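CHAD domain protein (Streptomyces chartreusis, PDB 6RN5) probably binds polyphosphate through its all-helical CHAD domain and also binds copper ions, as a member of the phosins. Local coordinates at residues Y27-L39 with F203-S215. Sequence-based numbering, arbitrary orientation.
Sequences YLRAQATEFLRAL and FHAIADKVAVLAS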
ATOM      1  N   TYR A  27     -16.726  37.695 -21.920  1.00 33.45           N
ATOM      2  CA  TYR A  27     -16.099  36.402 -21.648  1.00 31.89           C
ATOM      3  C   TYR A  27     -16.718  35.296 -22.499  1.00 35.40           C
ATOM      4  O   TYR A  27     -15.964  34.518 -23.134  1.00 32.38           O
ATOM      5  CB  TYR A  27     -16.170  36.056 -20.168  1.00 33.49           C
ATOM      6  CG  TYR A  27     -15.477  34.775 -19.786  1.00 33.09           C
ATOM      7  CD1 TYR A  27     -14.075  34.663 -19.814  1.00 30.77           C
ATOM      8  CD2 TYR A  27     -16.227  33.644 -19.421  1.00 34.12           C
ATOM      9  CE1 TYR A  27     -13.452  33.448 -19.463  1.00 31.68           C
ATOM     10  CE2 TYR A  27     -15.616  32.439 -19.082  1.00 31.72           C
ATOM     11  CZ  TYR A  27     -14.236  32.349 -19.102  1.00 32.87           C
ATOM     12  OH  TYR A  27     -13.662  31.153 -18.726  1.00 33.83           O
ATOM     13  N   LEU A  28     -18.064  35.255 -22.559  1.00 28.90           N
ATOM     14  CA  LEU A  28     -18.767  34.302 -23.388  1.00 31.27           C
ATOM     15  C   LEU A  28     -18.414  34.434 -24.882  1.00 33.95           C
ATOM     16  O   LEU A  28     -18.142  33.426 -25.535  1.00 33.63           O
ATOM     17  CB  LEU A  28     -20.297  34.374 -23.187  1.00 31.16           C
ATOM     18  CG  LEU A  28     -20.784  33.800 -21.844  1.00 33.24           C
ATOM     19  CD1 LEU A  28     -22.234  34.154 -21.562  1.00 36.32           C
ATOM     20  CD2 LEU A  28     -20.590  32.282 -21.797  1.00 34.30           C
ATOM     21  N   ARG A  29     -18.441  35.652 -25.417  1.00 33.45           N
ATOM     22  CA  ARG A  29     -18.043  35.896 -26.817  1.00 36.23           C
ATOM     23  C   ARG A  29     -16.614  35.394 -27.129  1.00 34.76           C
ATOM     24  O   ARG A  29     -16.390  34.750 -28.149  1.00 30.02           O
ATOM     25  CB  ARG A  29     -18.225  37.384 -27.215  1.00 35.79           C
ATOM     26  CG  ARG A  29     -19.694  37.785 -27.435  1.00 39.33           C
ATOM     27  CD  ARG A  29     -19.905  39.159 -28.112  1.00 41.12           C
ATOM     28  NE  ARG A  29     -19.241  40.174 -27.300  1.00 52.47           N
ATOM     29  CZ  ARG A  29     -19.827  40.967 -26.384  1.00 57.01           C
ATOM     30  NH1 ARG A  29     -19.067  41.821 -25.684  1.00 53.03           N
ATOM     31  NH2 ARG A  29     -21.160  40.949 -26.189  1.00 55.83           N
ATOM     32  N   ALA A  30     -15.679  35.665 -26.224  1.00 34.18           N
ATOM     33  CA  ALA A  30     -14.300  35.238 -26.352  1.00 35.13           C
ATOM     34  C   ALA A  30     -14.150  33.720 -26.375  1.00 38.77           C
ATOM     35  O   ALA A  30     -13.434  33.188 -27.222  1.00 39.90           O
ATOM     36  CB  ALA A  30     -13.476  35.789 -25.198  1.00 40.36           C
ATOM     37  N   GLN A  31     -14.802  33.032 -25.439  1.00 36.92           N
ATOM     38  CA  GLN A  31     -14.794  31.560 -25.428  1.00 36.42           C
ATOM     39  C   GLN A  31     -15.455  30.941 -26.653  1.00 37.81           C
ATOM     40  O   GLN A  31     -14.900  30.017 -27.243  1.00 34.61           O
ATOM     41  CB  GLN A  31     -15.433  31.027 -24.145  1.00 36.01           C
ATOM     42  CG  GLN A  31     -14.587  31.376 -22.931  1.00 35.79           C
ATOM     43  CD  GLN A  31     -13.175  30.814 -23.026  1.00 37.95           C
ATOM     44  OE1 GLN A  31     -12.986  29.636 -23.348  1.00 36.33           O
ATOM     45  NE2 GLN A  31     -12.186  31.634 -22.724  1.00 35.23           N
ATOM     46  N   ALA A  32     -16.628  31.451 -27.025  1.00 34.11           N
ATOM     47  CA  ALA A  32     -17.289  31.040 -28.229  1.00 33.80           C
ATOM     48  C   ALA A  32     -16.387  31.153 -29.448  1.00 36.65           C
ATOM     49  O   ALA A  32     -16.376  30.252 -30.309  1.00 35.04           O
ATOM     50  CB  ALA A  32     -18.521  31.868 -28.446  1.00 36.85           C
ATOM     51  N   THR A  33     -15.667  32.264 -29.531  1.00 35.04           N
ATOM     52  CA  THR A  33     -14.710  32.495 -30.611  1.00 36.52           C
ATOM     53  C   THR A  33     -13.536  31.520 -30.564  1.00 37.47           C
ATOM     54  O   THR A  33     -13.144  31.021 -31.601  1.00 37.63           O
ATOM     55  CB  THR A  33     -14.195  33.933 -30.565  1.00 38.04           C
ATOM     56  OG1 THR A  33     -15.300  34.769 -30.791  1.00 40.15           O
ATOM     57  CG2 THR A  33     -13.146  34.238 -31.648  1.00 37.51           C
ATOM     58  N   GLU A  34     -12.955  31.270 -29.389  1.00 35.33           N
ATOM     59  CA  GLU A  34     -11.971  30.177 -29.242  1.00 40.63           C
ATOM     60  C   GLU A  34     -12.489  28.823 -29.696  1.00 39.01           C
ATOM     61  O   GLU A  34     -11.751  28.083 -30.300  1.00 38.23           O
ATOM     62  CB  GLU A  34     -11.471  30.010 -27.805  1.00 44.70           C
ATOM     63  CG  GLU A  34     -10.581  31.159 -27.349  1.00 55.28           C
ATOM     64  CD  GLU A  34      -9.441  31.457 -28.335  1.00 62.20           C
ATOM     65  OE1 GLU A  34      -8.612  30.546 -28.569  1.00 59.87           O
ATOM     66  OE2 GLU A  34      -9.381  32.594 -28.873  1.00 63.81           O
ATOM     67  N   PHE A  35     -13.727  28.478 -29.345  1.00 34.77           N
ATOM     68  CA  PHE A  35     -14.345  27.242 -29.828  1.00 34.62           C
ATOM     69  C   PHE A  35     -14.427  27.194 -31.361  1.00 33.99           C
ATOM     70  O   PHE A  35     -14.184  26.152 -31.961  1.00 33.82           O
ATOM     71  CB  PHE A  35     -15.754  27.100 -29.243  1.00 30.64           C
ATOM     72  CG  PHE A  35     -16.431  25.811 -29.584  1.00 30.68           C
ATOM     73  CD1 PHE A  35     -17.196  25.702 -30.717  1.00 33.05           C
ATOM     74  CD2 PHE A  35     -16.303  24.710 -28.763  1.00 33.94           C
ATOM     75  CE1 PHE A  35     -17.849  24.525 -31.037  1.00 33.81           C
ATOM     76  CE2 PHE A  35     -16.955  23.514 -29.051  1.00 37.06           C
ATOM     77  CZ  PHE A  35     -17.744  23.424 -30.193  1.00 38.27           C
ATOM     78  N   LEU A  36     -14.810  28.308 -31.991  1.00 36.97           N
ATOM     79  CA  LEU A  36     -14.901  28.337 -33.451  1.00 37.46           C
ATOM     80  C   LEU A  36     -13.528  28.279 -34.100  1.00 36.64           C
ATOM     81  O   LEU A  36     -13.355  27.607 -35.111  1.00 39.79           O
ATOM     82  CB  LEU A  36     -15.658  29.539 -33.953  1.00 40.12           C
ATOM     83  CG  LEU A  36     -17.099  29.664 -33.460  1.00 44.05           C
ATOM     84  CD1 LEU A  36     -17.597  31.056 -33.823  1.00 46.64           C
ATOM     85  CD2 LEU A  36     -18.015  28.581 -33.979  1.00 46.53           C
ATOM     86  N   ARG A  37     -12.552  28.934 -33.517  1.00 39.59           N
ATOM     87  CA  ARG A  37     -11.162  28.772 -34.004  1.00 45.89           C
ATOM     88  C   ARG A  37     -10.689  27.354 -33.984  1.00 44.78           C
ATOM     89  O   ARG A  37     -10.171  26.850 -34.977  1.00 44.76           O
ATOM     90  CB  ARG A  37     -10.200  29.552 -33.165  1.00 48.31           C
ATOM     91  CG  ARG A  37     -10.065  30.938 -33.691  1.00 61.73           C
ATOM     92  CD  ARG A  37      -9.172  31.757 -32.789  1.00 70.13           C
ATOM     93  NE  ARG A  37      -9.516  33.161 -32.913  1.00 71.22           N
ATOM     94  CZ  ARG A  37      -9.005  34.115 -32.152  1.00 83.02           C
ATOM     95  NH1 ARG A  37      -8.112  33.831 -31.194  1.00 85.62           N
ATOM     96  NH2 ARG A  37      -9.388  35.366 -32.359  1.00 89.18           N
ATOM     97  N   ALA A  38     -10.839  26.715 -32.835  1.00 41.38           N
ATOM     98  CA  ALA A  38     -10.438  25.335 -32.705  1.00 39.40           C
ATOM     99  C   ALA A  38     -11.183  24.458 -33.699  1.00 42.30           C
ATOM    100  O   ALA A  38     -10.610  23.575 -34.326  1.00 45.80           O
ATOM    101  CB  ALA A  38     -10.673  24.847 -31.292  1.00 37.15           C
ATOM    102  N   LEU A  39     -12.472  24.699 -33.842  1.00 43.20           N
ATOM    103  CA  LEU A  39     -13.264  23.930 -34.764  1.00 45.51           C
ATOM    104  C   LEU A  39     -12.746  24.071 -36.198  1.00 48.35           C
ATOM    105  O   LEU A  39     -12.670  23.074 -36.887  1.00 44.85           O
ATOM    106  CB  LEU A  39     -14.731  24.336 -34.677  1.00 45.79           C
ATOM    107  CG  LEU A  39     -15.673  23.573 -35.578  1.00 49.18           C
ATOM    108  CD1 LEU A  39     -15.520  22.063 -35.398  1.00 52.67           C
ATOM    109  CD2 LEU A  39     -17.114  23.999 -35.325  1.00 46.46           C
ATOM    110  N   PHE A 203     -23.954  17.680 -33.400  1.00 33.23           N
ATOM    111  CA  PHE A 203     -22.841  18.540 -33.199  1.00 34.21           C
ATOM    112  C   PHE A 203     -22.954  19.849 -33.948  1.00 36.13           C
ATOM    113  O   PHE A 203     -22.618  20.891 -33.422  1.00 36.63           O
ATOM    114  CB  PHE A 203     -21.562  17.873 -33.638  1.00 35.95           C
ATOM    115  CG  PHE A 203     -20.349  18.712 -33.397  1.00 36.91           C
ATOM    116  CD1 PHE A 203     -19.696  18.672 -32.180  1.00 44.01           C
ATOM    117  CD2 PHE A 203     -19.861  19.528 -34.366  1.00 39.30           C
ATOM    118  CE1 PHE A 203     -18.576  19.460 -31.941  1.00 42.56           C
ATOM    119  CE2 PHE A 203     -18.728  20.303 -34.142  1.00 42.82           C
ATOM    120  CZ  PHE A 203     -18.096  20.271 -32.925  1.00 42.96           C
ATOM    121  N   HIS A 204     -23.341  19.783 -35.205  1.00 35.36           N
ATOM    122  CA  HIS A 204     -23.500  20.984 -36.012  1.00 37.80           C
ATOM    123  C   HIS A 204     -24.483  21.992 -35.386  1.00 34.88           C
ATOM    124  O   HIS A 204     -24.243  23.187 -35.411  1.00 34.53           O
ATOM    125  CB  HIS A 204     -23.960  20.563 -37.409  1.00 40.77           C
ATOM    126  CG  HIS A 204     -24.364  21.690 -38.291  1.00 46.32           C
ATOM    127  ND1 HIS A 204     -23.442  22.502 -38.933  1.00 45.92           N
ATOM    128  CD2 HIS A 204     -25.595  22.135 -38.661  1.00 46.36           C
ATOM    129  CE1 HIS A 204     -24.092  23.398 -39.660  1.00 42.15           C
ATOM    130  NE2 HIS A 204     -25.396  23.177 -39.530  1.00 43.97           N
ATOM    131  N   ALA A 205     -25.581  21.503 -34.816  1.00 34.54           N
ATOM    132  CA  ALA A 205     -26.579  22.387 -34.255  1.00 34.20           C
ATOM    133  C   ALA A 205     -25.973  23.134 -33.060  1.00 34.67           C
ATOM    134  O   ALA A 205     -26.155  24.349 -32.939  1.00 33.25           O
ATOM    135  CB  ALA A 205     -27.798  21.588 -33.799  1.00 37.28           C
ATOM    136  N   ILE A 206     -25.265  22.405 -32.179  1.00 32.48           N
ATOM    137  CA  ILE A 206     -24.722  23.051 -31.008  1.00 32.48           C
ATOM    138  C   ILE A 206     -23.581  23.968 -31.423  1.00 32.16           C
ATOM    139  O   ILE A 206     -23.505  25.074 -30.924  1.00 31.08           O
ATOM    140  CB  ILE A 206     -24.326  22.095 -29.868  1.00 35.98           C
ATOM    141  CG1 ILE A 206     -23.753  22.876 -28.688  1.00 36.30           C
ATOM    142  CG2 ILE A 206     -23.288  21.078 -30.322  1.00 36.91           C
ATOM    143  CD1 ILE A 206     -24.706  23.878 -28.064  1.00 39.19           C
ATOM    144  N   ALA A 207     -22.771  23.568 -32.405  1.00 29.93           N
ATOM    145  CA  ALA A 207     -21.712  24.445 -32.897  1.00 31.60           C
ATOM    146  C   ALA A 207     -22.255  25.740 -33.503  1.00 35.33           C
ATOM    147  O   ALA A 207     -21.679  26.794 -33.332  1.00 36.63           O
ATOM    148  CB  ALA A 207     -20.860  23.716 -33.920  1.00 32.10           C
ATOM    149  N   ASP A 208     -23.370  25.632 -34.226  1.00 38.84           N
ATOM    150  CA  ASP A 208     -24.076  26.786 -34.793  1.00 40.33           C
ATOM    151  C   ASP A 208     -24.483  27.779 -33.699  1.00 36.58           C
ATOM    152  O   ASP A 208     -24.357  28.984 -33.859  1.00 36.82           O
ATOM    153  CB  ASP A 208     -25.345  26.333 -35.560  1.00 44.66           C
ATOM    154  CG  ASP A 208     -25.105  26.085 -37.065  1.00 52.09           C
ATOM    155  OD1 ASP A 208     -23.994  26.404 -37.568  1.00 52.26           O
ATOM    156  OD2 ASP A 208     -26.053  25.559 -37.743  1.00 50.76           O
ATOM    157  N   LYS A 209     -24.957  27.263 -32.579  1.00 37.17           N
ATOM    158  CA  LYS A 209     -25.332  28.143 -31.459  1.00 37.10           C
ATOM    159  C   LYS A 209     -24.144  28.804 -30.847  1.00 34.73           C
ATOM    160  O   LYS A 209     -24.195  29.989 -30.516  1.00 35.34           O
ATOM    161  CB  LYS A 209     -26.119  27.376 -30.431  1.00 36.86           C
ATOM    162  CG  LYS A 209     -27.427  26.951 -31.033  1.00 36.64           C
ATOM    163  CD  LYS A 209     -28.343  26.329 -30.017  1.00 45.62           C
ATOM    164  CE  LYS A 209     -29.437  25.594 -30.771  1.00 54.31           C
ATOM    165  NZ  LYS A 209     -30.471  25.053 -29.854  1.00 60.99           N
ATOM    166  N   VAL A 210     -23.036  28.074 -30.747  1.00 34.03           N
ATOM    167  CA  VAL A 210     -21.801  28.707 -30.297  1.00 31.77           C
ATOM    168  C   VAL A 210     -21.386  29.816 -31.254  1.00 35.08           C
ATOM    169  O   VAL A 210     -20.962  30.909 -30.826  1.00 33.23           O
ATOM    170  CB  VAL A 210     -20.680  27.677 -30.098  1.00 33.85           C
ATOM    171  CG1 VAL A 210     -19.364  28.349 -29.777  1.00 32.32           C
ATOM    172  CG2 VAL A 210     -21.083  26.725 -28.969  1.00 34.88           C
ATOM    173  N   ALA A 211     -21.539  29.573 -32.560  1.00 38.60           N
ATOM    174  CA  ALA A 211     -21.303  30.644 -33.558  1.00 37.46           C
ATOM    175  C   ALA A 211     -22.151  31.904 -33.281  1.00 36.06           C
ATOM    176  O   ALA A 211     -21.649  32.984 -33.320  1.00 37.47           O
ATOM    177  CB  ALA A 211     -21.562  30.143 -34.969  1.00 40.18           C
ATOM    178  N   VAL A 212     -23.439  31.740 -33.001  1.00 35.61           N
ATOM    179  CA  VAL A 212     -24.285  32.856 -32.666  1.00 36.07           C
ATOM    180  C   VAL A 212     -23.753  33.561 -31.435  1.00 36.77           C
ATOM    181  O   VAL A 212     -23.666  34.756 -31.402  1.00 37.18           O
ATOM    182  CB  VAL A 212     -25.735  32.396 -32.438  1.00 39.57           C
ATOM    183  CG1 VAL A 212     -26.579  33.535 -31.858  1.00 41.26           C
ATOM    184  CG2 VAL A 212     -26.330  31.931 -33.767  1.00 40.62           C
ATOM    185  N   LEU A 213     -23.358  32.789 -30.426  1.00 41.29           N
ATOM    186  CA  LEU A 213     -22.858  33.331 -29.172  1.00 34.62           C
ATOM    187  C   LEU A 213     -21.586  34.119 -29.343  1.00 34.37           C
ATOM    188  O   LEU A 213     -21.265  34.965 -28.537  1.00 36.34           O
ATOM    189  CB  LEU A 213     -22.598  32.171 -28.181  1.00 33.40           C
ATOM    190  CG  LEU A 213     -22.120  32.497 -26.767  1.00 36.78           C
ATOM    191  CD1 LEU A 213     -23.115  33.400 -26.023  1.00 34.84           C
ATOM    192  CD2 LEU A 213     -21.897  31.216 -25.969  1.00 36.20           C
ATOM    193  N   ALA A 214     -20.784  33.807 -30.344  1.00 36.75           N
ATOM    194  CA  ALA A 214     -19.600  34.648 -30.572  1.00 37.58           C
ATOM    195  C   ALA A 214     -19.986  36.118 -30.890  1.00 35.20           C
ATOM    196  O   ALA A 214     -19.192  36.993 -30.687  1.00 38.06           O
ATOM    197  CB  ALA A 214     -18.711  34.066 -31.673  1.00 37.73           C
ATOM    198  N   SER A 215     -21.200  36.363 -31.370  1.00 39.03           N
ATOM    199  CA  SER A 215     -21.677  37.716 -31.677  1.00 45.88           C
ATOM    200  C   SER A 215     -22.665  38.241 -30.641  1.00 47.50           C
ATOM    201  O   SER A 215     -22.506  39.339 -30.190  1.00 50.51           O
ATOM    202  CB  SER A 215     -22.377  37.708 -33.033  1.00 47.09           C
ATOM    203  OG  SER A 215     -21.422  37.497 -34.047  1.00 59.42           O
TER
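A32 and V210 meet where helix 27-39 crosses helix 203-213, the axes 8.3 Å apart at closest and their N-to-C directions inclined steeply at 133°. A32 suits this place because a small methyl can rest directly on the other backbone, CB lying 3.5 Å from N of A214 and equally near O of V210. L213 packs beside A32 and reaches CB of L28 with CD1. F35 has CG anti to the backbone N (chi1 -175°), which lays the ring across V210, CD1 lying 3.5 Å from CG1. The edge of that ring takes the methyl of A207, and its CZ comes obliquely to CZ of F203. L36 spreads its two methyls over A211, CD1 also reaching CB of A214 at 3.9 Å. L39 forks around the far end, one methyl at the edge of the F203 ring and the other on A207; M198 of helix 170-198 packs against both L39 and F203. The aliphatic part of R29 runs past the carbonyl oxygens of L213, A214 and S215, its CD 3.3 Å from O of S215. Cut back to an alanine here, R29 would lose CG and CD, and the carbonyls of L213 and S215 would probably lack that aliphatic cover. T33 bonds to O of R29 through OG1 (2.9 Å), satisfying the hydroxyl while it lies against the methyl of A214. Shape and apolar contact thus join the helices, beside a carbonate-holding pocket that A207 shares with R43, H204 and D208.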